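Local coordinates for biofilm-associated surface protein (Staphylococcus aureus, PDB 7C7U) that probably acts as a cell-wall-anchored, calcium-binding switch on the bacterial surface that modulates functional amyloid and biofilm formation, at residues Arg69-Lys75 and Gln166-Ser172; Phe210-Gly215 and Ile376-Thr382; Pro263-Glu269 and Val327-Lys333; Leu521-Ile526 and Leu582-Lys588. One frame throughout, in Å; residues are numbered along the deposited sequence.

Overall arrangement
The contacts come in the order 1, 2 and 4 along the chain, with contact 3 nested inside the long loop that contact 2 closes. Contact 1 pairs two strands of the large N-terminal mixed sheet. Contact 2 lies about 21 Å from it, centre to centre, where edge strand 210-220 of a five-stranded antiparallel sheet meets the start of strand 381-388, from a separate four-stranded sheet. Contact 3 belongs to that same five-stranded sheet, about 24 Å from contact 2 between centres. Contact 4 stands apart, about 55 to 72 Å from the others between centres, in the last β-rich unit. The calcium-binding segment 389-433 lies between in sequence, consistent with a calcium-dependent link between the two ends.

Contact 1 (Arg69-Lys75 and Gln166-Ser172); sequences RYKIDLK and QVFVRDS
Arg69 and Asp171 face each other at one end of an antiparallel strand pair and form a side-on salt bridge. The arginine is extended, with CG anti to the backbone N (chi1 -179°), and this carries its NE to 3.0 Å from Asp171 OD1 while Arg69 NH2 reaches Asp171 OD2 at 2.7 Å. NE donates within the guanidinium plane but meets OD1 from above the carboxylate, the planes 61° apart; OD2 is approached on its syn side. Tyr70 OH lies over the centre of the guanidinium and bonds to Asn29. Ser172 grips Arg69 O twice, through its backbone N and through OG at 2.7 Å.

Lys71-Arg170, Asp73-Phe168 and Lys75-Gln166 are the hydrogen-bonded backbone pairs. Phe168 holds CG between its backbone N and carbonyl carbon (chi1 52°), which swings the ring across to Asp73. Asp73 CB sits over one ring face, 3.9 Å from the Phe168 centroid, as a CH-pi contact. Asp73 OD2 also makes a long salt bridge, 3.5 Å, to Arg170 NE, whose stronger partner is Glu115; the arginine probably offsets both carboxylates. Apolar residues suit the other face, where Val169 CG1 rests on Tyr70 CB at 3.8 Å, and Ile72 and Val167 pack on Leu57 of strand 52-61. Strand 70-76 lies between strands 113-117 and 163-171, and the latter pairs further with strands 176-178 and 183-187.

Contact 2 (Phe210-Gly215 and Ile376-Thr382); sequences FKASSG and INNTLGT
Asn378 donates from ND2 to Phe210 O, a direct hydrogen bond 3.1 Å long and fairly straight at 163°, with the acceptor in the amide plane. Here edge strand 210-220 of the five-stranded sheet meets the turn leading into strand 381-388, itself at the edge of the four-stranded sheet. A water adds a second polar link, accepting from Phe210 N at 2.9 Å and lying 2.7 Å from Asn377 O.

Other polar bonds shape the segment 376-382 itself. Ile376 to Thr379 form a type II turn in which Asn378 takes a positive phi (69°), which asparagine tolerates well. Thr379 N and OG1 both hydrogen-bond to Ile376 O, from the same face, and OG1 also pairs with Leu368 N; this turns the methyl toward Phe210.

Apolar contact gathers round Phe210. Thr379 CG2 comes obliquely within 3.3 Å of Phe210 CD2, a tight approach, and Ile376 CG2 meets the ring edge in plane, 4.0 Å from CD2. Phe241 and Trp251 pack against the same side chain.

The chains also close up at Gly381, whose CA lies 3.7 Å from Ser213 OG; a glycine leaves space for this hydroxyl, which bonds to Gln234 O and Gln233 NE2. Uncharged groups therefore join the edge strand to the turn, with amide and water serving polar backbone atoms and methyls serving the aromatic ring.

Contact 3 (Pro263-Glu269 and Val327-Lys333); sequences PYIEGVE and VVLKLNK
Val268 fits between Val327 and Leu329 on the apolar face of the strand pair, with its CG1 3.8 Å from Val327 CG1 and 4.0 Å from Leu329 CD2. Val268 and Leu329 run alongside each other in the same direction. Leu329 splits its two methyls between Val268 and Ile265, whose CD1 lies 4.0 Å from Leu329 CD1, which is why a gamma-branched residue suits the place. Ile257 of strand 252-257 packs against Ile265 and Leu329.

Between Ile265 and Gly267 the register slips by one: two residues, Glu266 and Gly267, are set against the single Lys330, which makes a classic beta bulge. Glu266 N donates to Lys330 O at 2.7 Å, and Gly267 O accepts a hydrogen bond from Lys330 N. Glu266 CB packs on Asn332 CB at 3.8 Å. Extended Lys330 runs toward Glu269, where NZ makes a weak salt bridge with OE2, whose stronger partner is Lys290.

On the Tyr264 side of the bulge, Leu331 CD2 tucks against Tyr264 CB at 4.1 Å. Asn332 has CG between its backbone N and carbonyl carbon (chi1 60°), which aims ND2 at Pro263 O, 3.1 Å away. Lys333, bent twice, brings CD to within 4.0 Å of Tyr264 CD1.

Contact 4 (Leu521-Ile526 and Leu582-Lys588); sequences LPAPSI and LTSTASK
Leu521, Pro524 and Ile526 descend onto the strand 582-588 from a chain running almost opposite to it, the end-to-end directions being 153° apart. The two backbones share no hydrogen bond, and even Pro524 and Ala586, the closest matched pair, keep their CA atoms 6.1 Å apart, a close approach that the small Ala586 permits. Proline suits such a spot, as it offers an apolar ring and no backbone N-H.

This is face-to-face packing in a beta sandwich, consistent with an immunoglobulin-like domain: strand 525-526 belongs to a three-stranded sheet with 535-539 and 567-571, whereas strand 581-588 lies inside a four-stranded one, between 545-550 and 591-600.

Small Ser584 and Ala586 let the larger Pro524, Ile526 and Leu521 come in close. Pro524 lays CD on Ala586 CB at 3.9 Å and CG beside Ser584 OG at 3.5 Å. Ile526 comes from the other side, its CG1 likewise 3.5 Å from Ser584 OG, and its CD1 reaches Leu582 CB at 3.9 Å. Wedged between the two, the Ser584 hydroxyl is satisfied by Ser596 OG of the adjoining strand. Leu521, with CG anti to the backbone N (chi1 179°), extends CD2 to 3.3 Å from Ala586 O, and its CD1 lies 4.2 Å from Ala586 CB.

Contact 1 (Arg69-Lys75 and Gln166-Ser172)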
# COMPACT_ATOMS: atom_id res chain seq x y z
N ARG A 69 -1.51 -21.13 -10.41
CA ARG A 69 -1.76 -20.16 -9.35
C ARG A 69 -0.86 -18.94 -9.49
O ARG A 69 -1.33 -17.80 -9.35
CB ARG A 69 -1.55 -20.79 -7.98
CG ARG A 69 -1.84 -19.83 -6.83
CD ARG A 69 -1.48 -20.41 -5.48
NE ARG A 69 -1.64 -19.43 -4.42
CZ ARG A 69 -1.59 -19.72 -3.12
NH1 ARG A 69 -1.37 -20.97 -2.73
NH2 ARG A 69 -1.75 -18.76 -2.22
N TYR A 70 0.42 -19.15 -9.79
CA TYR A 70 1.39 -18.06 -9.78
C TYR A 70 1.67 -17.60 -11.21
O TYR A 70 1.95 -18.41 -12.09
CB TYR A 70 2.67 -18.49 -9.08
CG TYR A 70 2.46 -18.71 -7.60
CD1 TYR A 70 2.17 -17.64 -6.77
CD2 TYR A 70 2.52 -19.98 -7.04
CE1 TYR A 70 1.97 -17.82 -5.42
CE2 TYR A 70 2.31 -20.17 -5.68
CZ TYR A 70 2.04 -19.09 -4.88
OH TYR A 70 1.82 -19.25 -3.53
N LYS A 71 1.61 -16.29 -11.41
CA LYS A 71 1.70 -15.67 -12.72
C LYS A 71 2.92 -14.76 -12.79
O LYS A 71 3.42 -14.28 -11.77
CB LYS A 71 0.44 -14.85 -13.03
CG LYS A 71 -0.87 -15.54 -12.70
CD LYS A 71 -1.40 -16.23 -13.95
CE LYS A 71 -2.62 -17.08 -13.65
NZ LYS A 71 -2.86 -18.06 -14.75
N ILE A 72 3.38 -14.51 -14.01
CA ILE A 72 4.42 -13.52 -14.26
C ILE A 72 3.74 -12.24 -14.71
O ILE A 72 2.94 -12.25 -15.66
CB ILE A 72 5.43 -14.03 -15.30
CG1 ILE A 72 6.20 -15.22 -14.74
CG2 ILE A 72 6.38 -12.92 -15.73
CD1 ILE A 72 7.04 -15.90 -15.80
N ASP A 73 4.01 -11.13 -14.03
CA ASP A 73 3.39 -9.85 -14.34
C ASP A 73 4.45 -8.86 -14.77
O ASP A 73 5.46 -8.67 -14.08
CB ASP A 73 2.60 -9.28 -13.16
CG ASP A 73 1.22 -9.84 -13.09
OD1 ASP A 73 1.00 -10.85 -13.78
OD2 ASP A 73 0.34 -9.27 -12.40
N LEU A 74 4.22 -8.24 -15.92
CA LEU A 74 5.09 -7.20 -16.46
C LEU A 74 4.29 -5.91 -16.54
O LEU A 74 3.29 -5.85 -17.27
CB LEU A 74 5.61 -7.58 -17.83
CG LEU A 74 6.41 -6.52 -18.56
CD1 LEU A 74 7.61 -6.10 -17.73
CD2 LEU A 74 6.90 -7.11 -19.90
N LYS A 75 4.75 -4.88 -15.84
CA LYS A 75 4.06 -3.59 -15.78
C LYS A 75 4.93 -2.53 -16.42
O LYS A 75 6.07 -2.33 -16.00
CB LYS A 75 3.76 -3.21 -14.33
CG LYS A 75 3.18 -1.82 -14.17
CD LYS A 75 2.72 -1.57 -12.74
CE LYS A 75 2.47 -0.09 -12.52
NZ LYS A 75 1.47 0.51 -13.46
N GLN A 166 8.40 -2.78 -14.18
CA GLN A 166 8.39 -3.63 -13.00
C GLN A 166 7.98 -5.03 -13.42
O GLN A 166 7.16 -5.20 -14.31
CB GLN A 166 7.42 -3.06 -11.94
CG GLN A 166 7.43 -3.78 -10.62
CD GLN A 166 6.29 -3.32 -9.72
OE1 GLN A 166 5.16 -3.14 -10.19
NE2 GLN A 166 6.57 -3.12 -8.44
N VAL A 167 8.56 -6.03 -12.76
CA VAL A 167 8.23 -7.42 -13.00
C VAL A 167 8.10 -8.10 -11.64
O VAL A 167 8.80 -7.75 -10.68
CB VAL A 167 9.27 -8.10 -13.93
CG1 VAL A 167 10.63 -8.24 -13.24
CG2 VAL A 167 8.78 -9.43 -14.42
N PHE A 168 7.18 -9.04 -11.54
CA PHE A 168 7.00 -9.80 -10.31
C PHE A 168 6.12 -11.01 -10.60
O PHE A 168 5.47 -11.10 -11.64
CB PHE A 168 6.38 -8.94 -9.20
CG PHE A 168 5.11 -8.23 -9.61
CD1 PHE A 168 5.17 -7.00 -10.27
CD2 PHE A 168 3.86 -8.76 -9.30
CE1 PHE A 168 4.02 -6.33 -10.64
CE2 PHE A 168 2.69 -8.08 -9.66
CZ PHE A 168 2.77 -6.87 -10.34
N VAL A 169 6.12 -11.93 -9.64
CA VAL A 169 5.19 -13.04 -9.62
C VAL A 169 3.97 -12.60 -8.80
O VAL A 169 4.11 -12.07 -7.69
CB VAL A 169 5.84 -14.30 -9.02
CG1 VAL A 169 4.82 -15.41 -8.84
CG2 VAL A 169 6.99 -14.76 -9.90
N ARG A 170 2.78 -12.79 -9.36
CA ARG A 170 1.54 -12.49 -8.67
C ARG A 170 0.89 -13.79 -8.21
O ARG A 170 0.73 -14.73 -9.00
CB ARG A 170 0.56 -11.72 -9.56
CG ARG A 170 -0.66 -11.14 -8.79
CD ARG A 170 -1.57 -10.31 -9.70
NE ARG A 170 -2.13 -11.11 -10.80
CZ ARG A 170 -3.31 -11.73 -10.76
NH1 ARG A 170 -3.72 -12.42 -11.81
NH2 ARG A 170 -4.09 -11.65 -9.68
N ASP A 171 0.51 -13.84 -6.93
CA ASP A 171 -0.35 -14.89 -6.38
C ASP A 171 -1.76 -14.58 -6.85
O ASP A 171 -2.40 -13.66 -6.34
CB ASP A 171 -0.23 -14.90 -4.86
CG ASP A 171 -1.08 -16.00 -4.18
OD1 ASP A 171 -2.04 -16.53 -4.80
OD2 ASP A 171 -0.78 -16.32 -3.01
N SER A 172 -2.25 -15.34 -7.83
CA SER A 172 -3.56 -15.04 -8.38
C SER A 172 -4.69 -15.41 -7.43
O SER A 172 -5.82 -14.92 -7.60
CB SER A 172 -3.77 -15.73 -9.72
OG SER A 172 -3.89 -17.12 -9.54

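Contact 2 (Phe210-Gly215 and Ile376-Thr382)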
# COMPACT_ATOMS: atom_id res chain seq x y z
N PHE A 210 29.01 -12.58 -15.57
CA PHE A 210 27.68 -12.21 -15.10
C PHE A 210 26.70 -12.18 -16.26
O PHE A 210 27.05 -11.81 -17.38
CB PHE A 210 27.72 -10.87 -14.37
CG PHE A 210 28.62 -10.87 -13.16
CD1 PHE A 210 28.35 -11.71 -12.07
CD2 PHE A 210 29.72 -10.03 -13.09
CE1 PHE A 210 29.18 -11.71 -10.94
CE2 PHE A 210 30.54 -10.02 -11.99
CZ PHE A 210 30.27 -10.87 -10.90
N LYS A 211 25.47 -12.62 -15.99
CA LYS A 211 24.45 -12.74 -17.03
C LYS A 211 23.55 -11.52 -17.09
O LYS A 211 23.20 -11.04 -18.18
CB LYS A 211 23.61 -14.00 -16.77
CG LYS A 211 22.61 -14.31 -17.84
CD LYS A 211 21.65 -15.42 -17.40
CE LYS A 211 22.37 -16.74 -17.18
NZ LYS A 211 23.17 -17.12 -18.37
N ALA A 212 23.16 -10.98 -15.94
CA ALA A 212 22.19 -9.89 -15.98
C ALA A 212 22.10 -9.29 -14.59
O ALA A 212 22.55 -9.91 -13.62
CB ALA A 212 20.82 -10.39 -16.43
N SER A 213 21.53 -8.09 -14.50
CA SER A 213 21.37 -7.46 -13.20
C SER A 213 20.11 -6.64 -13.18
O SER A 213 19.73 -6.02 -14.17
CB SER A 213 22.57 -6.58 -12.85
OG SER A 213 22.43 -5.98 -11.59
N SER A 214 19.48 -6.60 -12.01
CA SER A 214 18.31 -5.75 -11.84
C SER A 214 18.22 -5.39 -10.37
O SER A 214 18.92 -5.94 -9.53
CB SER A 214 17.04 -6.45 -12.31
OG SER A 214 16.66 -7.41 -11.33
N GLY A 215 17.36 -4.42 -10.05
CA GLY A 215 17.25 -3.94 -8.70
C GLY A 215 15.81 -3.97 -8.23
O GLY A 215 14.88 -4.16 -9.01
N ILE A 376 31.97 -3.51 -15.44
CA ILE A 376 31.98 -4.97 -15.50
C ILE A 376 30.72 -5.43 -16.22
O ILE A 376 29.60 -5.05 -15.84
CB ILE A 376 32.08 -5.57 -14.09
CG1 ILE A 376 33.27 -5.01 -13.29
CG2 ILE A 376 32.17 -7.12 -14.19
CD1 ILE A 376 34.66 -5.25 -13.98
N ASN A 377 30.90 -6.25 -17.25
CA ASN A 377 29.81 -6.67 -18.12
C ASN A 377 28.62 -7.19 -17.33
O ASN A 377 28.76 -8.10 -16.50
CB ASN A 377 30.30 -7.76 -19.06
CG ASN A 377 29.48 -7.87 -20.35
OD1 ASN A 377 28.64 -7.04 -20.66
ND2 ASN A 377 29.75 -8.91 -21.12
N ASN A 378 27.46 -6.60 -17.59
CA ASN A 378 26.16 -7.05 -17.10
C ASN A 378 25.99 -6.86 -15.60
O ASN A 378 25.20 -7.56 -14.97
CB ASN A 378 25.91 -8.52 -17.52
CG ASN A 378 25.75 -8.66 -19.03
OD1 ASN A 378 25.26 -7.75 -19.66
ND2 ASN A 378 26.17 -9.78 -19.60
N THR A 379 26.69 -5.90 -15.00
CA THR A 379 26.50 -5.65 -13.58
C THR A 379 25.71 -4.37 -13.31
O THR A 379 25.57 -3.98 -12.16
CB THR A 379 27.83 -5.60 -12.82
OG1 THR A 379 28.59 -4.46 -13.24
CG2 THR A 379 28.66 -6.90 -13.06
N LEU A 380 25.18 -3.72 -14.35
CA LEU A 380 24.40 -2.49 -14.17
C LEU A 380 22.95 -2.86 -13.94
O LEU A 380 22.30 -3.48 -14.80
CB LEU A 380 24.53 -1.58 -15.40
CG LEU A 380 23.55 -0.38 -15.46
CD1 LEU A 380 23.74 0.51 -14.27
CD2 LEU A 380 23.70 0.41 -16.76
N GLY A 381 22.42 -2.45 -12.78
CA GLY A 381 21.03 -2.70 -12.44
C GLY A 381 20.36 -1.39 -12.05
O GLY A 381 20.93 -0.57 -11.35
N THR A 382 19.16 -1.22 -12.52
CA THR A 382 18.40 -0.04 -12.13
C THR A 382 17.24 -0.50 -11.27
O THR A 382 16.97 -1.69 -11.15
CB THR A 382 17.88 0.72 -13.35
OG1 THR A 382 17.07 -0.16 -14.16
CG2 THR A 382 19.04 1.28 -14.18
O HOH W 1 30.40 -10.25 -16.61

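Contact 3 (Pro263-Glu269 and Val327-Lys333)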
# COMPACT_ATOMS: atom_id res chain seq x y z
N PRO A 263 16.59 15.20 0.43
CA PRO A 263 16.11 15.91 1.64
C PRO A 263 15.58 15.00 2.74
O PRO A 263 15.39 15.46 3.88
CB PRO A 263 14.99 16.82 1.10
CG PRO A 263 15.31 17.02 -0.34
CD PRO A 263 15.95 15.71 -0.79
N TYR A 264 15.28 13.75 2.44
CA TYR A 264 14.71 12.84 3.42
C TYR A 264 15.70 11.82 3.94
O TYR A 264 15.31 10.96 4.74
CB TYR A 264 13.50 12.12 2.80
CG TYR A 264 12.52 13.09 2.23
CD1 TYR A 264 11.56 13.67 3.04
CD2 TYR A 264 12.56 13.45 0.89
CE1 TYR A 264 10.65 14.58 2.53
CE2 TYR A 264 11.66 14.36 0.37
CZ TYR A 264 10.70 14.92 1.21
OH TYR A 264 9.80 15.82 0.73
N ILE A 265 16.95 11.84 3.49
CA ILE A 265 17.91 10.82 3.88
C ILE A 265 18.79 11.34 5.00
O ILE A 265 19.44 12.39 4.85
CB ILE A 265 18.75 10.34 2.68
CG1 ILE A 265 17.83 9.67 1.67
CG2 ILE A 265 19.82 9.40 3.19
CD1 ILE A 265 18.47 9.44 0.29
N GLU A 266 18.83 10.61 6.11
CA GLU A 266 19.75 10.86 7.20
C GLU A 266 21.10 10.18 6.98
O GLU A 266 22.15 10.74 7.30
CB GLU A 266 19.15 10.37 8.53
CG GLU A 266 20.06 10.54 9.75
CD GLU A 266 20.36 12.01 10.05
OE1 GLU A 266 21.22 12.61 9.35
OE2 GLU A 266 19.72 12.56 10.97
N GLY A 267 21.09 8.97 6.43
CA GLY A 267 22.33 8.27 6.18
C GLY A 267 22.15 7.19 5.13
O GLY A 267 21.04 6.71 4.89
N VAL A 268 23.27 6.82 4.51
CA VAL A 268 23.33 5.80 3.46
C VAL A 268 24.34 4.75 3.87
O VAL A 268 25.47 5.08 4.25
CB VAL A 268 23.70 6.41 2.10
CG1 VAL A 268 23.64 5.34 1.00
CG2 VAL A 268 22.80 7.57 1.77
N GLU A 269 23.94 3.48 3.80
CA GLU A 269 24.77 2.37 4.28
C GLU A 269 24.78 1.24 3.27
O GLU A 269 23.80 1.00 2.57
CB GLU A 269 24.24 1.82 5.61
CG GLU A 269 23.97 2.88 6.67
CD GLU A 269 23.46 2.27 7.97
OE1 GLU A 269 22.90 1.15 7.94
OE2 GLU A 269 23.60 2.92 9.03
N VAL A 327 21.77 -1.48 -0.59
CA VAL A 327 21.99 -0.11 -0.14
C VAL A 327 20.81 0.28 0.74
O VAL A 327 19.65 0.05 0.36
CB VAL A 327 22.16 0.86 -1.31
CG1 VAL A 327 22.31 2.30 -0.80
CG2 VAL A 327 23.40 0.47 -2.13
N VAL A 328 21.09 0.86 1.90
CA VAL A 328 20.06 1.25 2.86
C VAL A 328 20.03 2.77 2.99
O VAL A 328 21.06 3.39 3.29
CB VAL A 328 20.29 0.61 4.23
CG1 VAL A 328 19.16 1.05 5.24
CG2 VAL A 328 20.34 -0.91 4.11
N LEU A 329 18.86 3.37 2.78
CA LEU A 329 18.66 4.80 2.97
C LEU A 329 17.84 4.95 4.25
O LEU A 329 16.67 4.55 4.28
CB LEU A 329 17.93 5.43 1.79
CG LEU A 329 18.27 5.01 0.37
CD1 LEU A 329 17.30 5.75 -0.54
CD2 LEU A 329 19.73 5.31 0.03
N LYS A 330 18.44 5.52 5.28
CA LYS A 330 17.75 5.77 6.54
C LYS A 330 17.01 7.10 6.45
O LYS A 330 17.64 8.15 6.23
CB LYS A 330 18.76 5.77 7.69
CG LYS A 330 19.23 4.39 8.10
CD LYS A 330 19.91 4.39 9.47
CE LYS A 330 20.21 2.96 9.92
NZ LYS A 330 20.97 2.88 11.20
N LEU A 331 15.69 7.07 6.60
CA LEU A 331 14.91 8.30 6.54
C LEU A 331 15.14 9.15 7.78
O LEU A 331 15.43 8.64 8.87
CB LEU A 331 13.42 7.99 6.39
CG LEU A 331 13.06 7.27 5.10
CD1 LEU A 331 11.60 6.89 5.08
CD2 LEU A 331 13.44 8.13 3.88
N ASN A 332 14.99 10.46 7.61
CA ASN A 332 15.11 11.39 8.72
C ASN A 332 13.75 11.90 9.21
O ASN A 332 13.71 12.73 10.12
CB ASN A 332 16.01 12.58 8.34
CG ASN A 332 15.50 13.38 7.15
OD1 ASN A 332 14.32 13.35 6.83
ND2 ASN A 332 16.40 14.10 6.49
N LYS A 333 12.66 11.39 8.65
CA LYS A 333 11.29 11.73 9.02
C LYS A 333 10.39 10.71 8.33
O LYS A 333 10.84 9.92 7.51
CB LYS A 333 10.92 13.15 8.60
CG LYS A 333 10.82 13.37 7.08
CD LYS A 333 10.73 14.85 6.73
CE LYS A 333 11.99 15.61 7.14
NZ LYS A 333 12.85 15.95 5.95
O HOH W 2 18.98 14.60 7.76

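Contact 4 (Leu521-Ile526 and Leu582-Lys588)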
# COMPACT_ATOMS: atom_id res chain seq x y z
N LEU A 521 -38.91 12.58 28.71
CA LEU A 521 -38.89 11.45 27.77
C LEU A 521 -38.04 11.84 26.56
O LEU A 521 -38.54 12.43 25.60
CB LEU A 521 -40.30 11.05 27.35
CG LEU A 521 -40.40 9.90 26.35
CD1 LEU A 521 -39.70 8.65 26.88
CD2 LEU A 521 -41.85 9.62 26.00
N PRO A 522 -36.75 11.50 26.58
CA PRO A 522 -35.88 11.87 25.46
C PRO A 522 -36.20 11.06 24.21
O PRO A 522 -36.81 9.99 24.26
CB PRO A 522 -34.48 11.55 25.99
CG PRO A 522 -34.68 10.47 26.98
CD PRO A 522 -36.03 10.75 27.63
N ALA A 523 -35.77 11.60 23.08
CA ALA A 523 -35.91 10.87 21.83
C ALA A 523 -35.09 9.59 21.90
O ALA A 523 -34.02 9.56 22.53
CB ALA A 523 -35.44 11.74 20.65
N PRO A 524 -35.59 8.49 21.34
CA PRO A 524 -34.75 7.28 21.24
C PRO A 524 -33.73 7.43 20.12
O PRO A 524 -33.60 8.52 19.54
CB PRO A 524 -35.77 6.18 20.94
CG PRO A 524 -36.88 6.89 20.22
CD PRO A 524 -36.93 8.29 20.78
N SER A 525 -32.99 6.36 19.82
CA SER A 525 -32.07 6.33 18.68
C SER A 525 -32.11 4.95 18.03
O SER A 525 -32.55 3.97 18.64
CB SER A 525 -30.62 6.68 19.07
OG SER A 525 -30.08 5.75 20.00
N ILE A 526 -31.67 4.89 16.77
CA ILE A 526 -31.64 3.65 15.99
C ILE A 526 -30.19 3.35 15.64
O ILE A 526 -29.46 4.23 15.16
CB ILE A 526 -32.49 3.77 14.71
CG1 ILE A 526 -33.89 4.25 15.05
CG2 ILE A 526 -32.55 2.44 13.98
CD1 ILE A 526 -34.67 4.74 13.85
N LEU A 582 -35.18 5.55 8.26
CA LEU A 582 -35.83 5.12 9.49
C LEU A 582 -35.84 6.25 10.51
O LEU A 582 -34.84 6.96 10.67
CB LEU A 582 -35.11 3.91 10.08
CG LEU A 582 -35.08 2.67 9.19
CD1 LEU A 582 -34.30 1.54 9.87
CD2 LEU A 582 -36.50 2.24 8.89
N THR A 583 -36.97 6.42 11.19
CA THR A 583 -37.06 7.29 12.36
C THR A 583 -37.78 6.53 13.47
O THR A 583 -38.34 5.45 13.25
CB THR A 583 -37.80 8.60 12.06
OG1 THR A 583 -39.13 8.33 11.61
CG2 THR A 583 -37.05 9.41 10.99
N SER A 584 -37.77 7.11 14.67
CA SER A 584 -38.44 6.47 15.78
C SER A 584 -38.91 7.52 16.77
O SER A 584 -38.36 8.63 16.84
CB SER A 584 -37.53 5.44 16.48
OG SER A 584 -36.31 6.04 16.88
N THR A 585 -39.93 7.16 17.54
CA THR A 585 -40.35 7.93 18.70
C THR A 585 -40.60 6.96 19.84
O THR A 585 -40.90 5.78 19.62
CB THR A 585 -41.61 8.78 18.44
OG1 THR A 585 -42.67 7.94 17.98
CG2 THR A 585 -41.34 9.87 17.40
N ALA A 586 -40.50 7.46 21.07
CA ALA A 586 -40.75 6.67 22.26
C ALA A 586 -41.94 7.25 23.01
O ALA A 586 -42.23 8.45 22.91
CB ALA A 586 -39.53 6.64 23.19
N SER A 587 -42.64 6.40 23.75
CA SER A 587 -43.74 6.85 24.59
C SER A 587 -43.66 6.15 25.94
O SER A 587 -43.21 5.00 26.04
CB SER A 587 -45.10 6.60 23.94
OG SER A 587 -45.31 5.22 23.72
N LYS A 588 -44.11 6.86 26.98
CA LYS A 588 -44.06 6.38 28.35
C LYS A 588 -44.87 7.30 29.26
O LYS A 588 -44.66 8.52 29.26
CB LYS A 588 -42.61 6.30 28.86
CG LYS A 588 -42.47 5.68 30.25
CD LYS A 588 -41.02 5.52 30.66
CE LYS A 588 -40.89 4.85 32.03
NZ LYS A 588 -39.48 4.85 32.53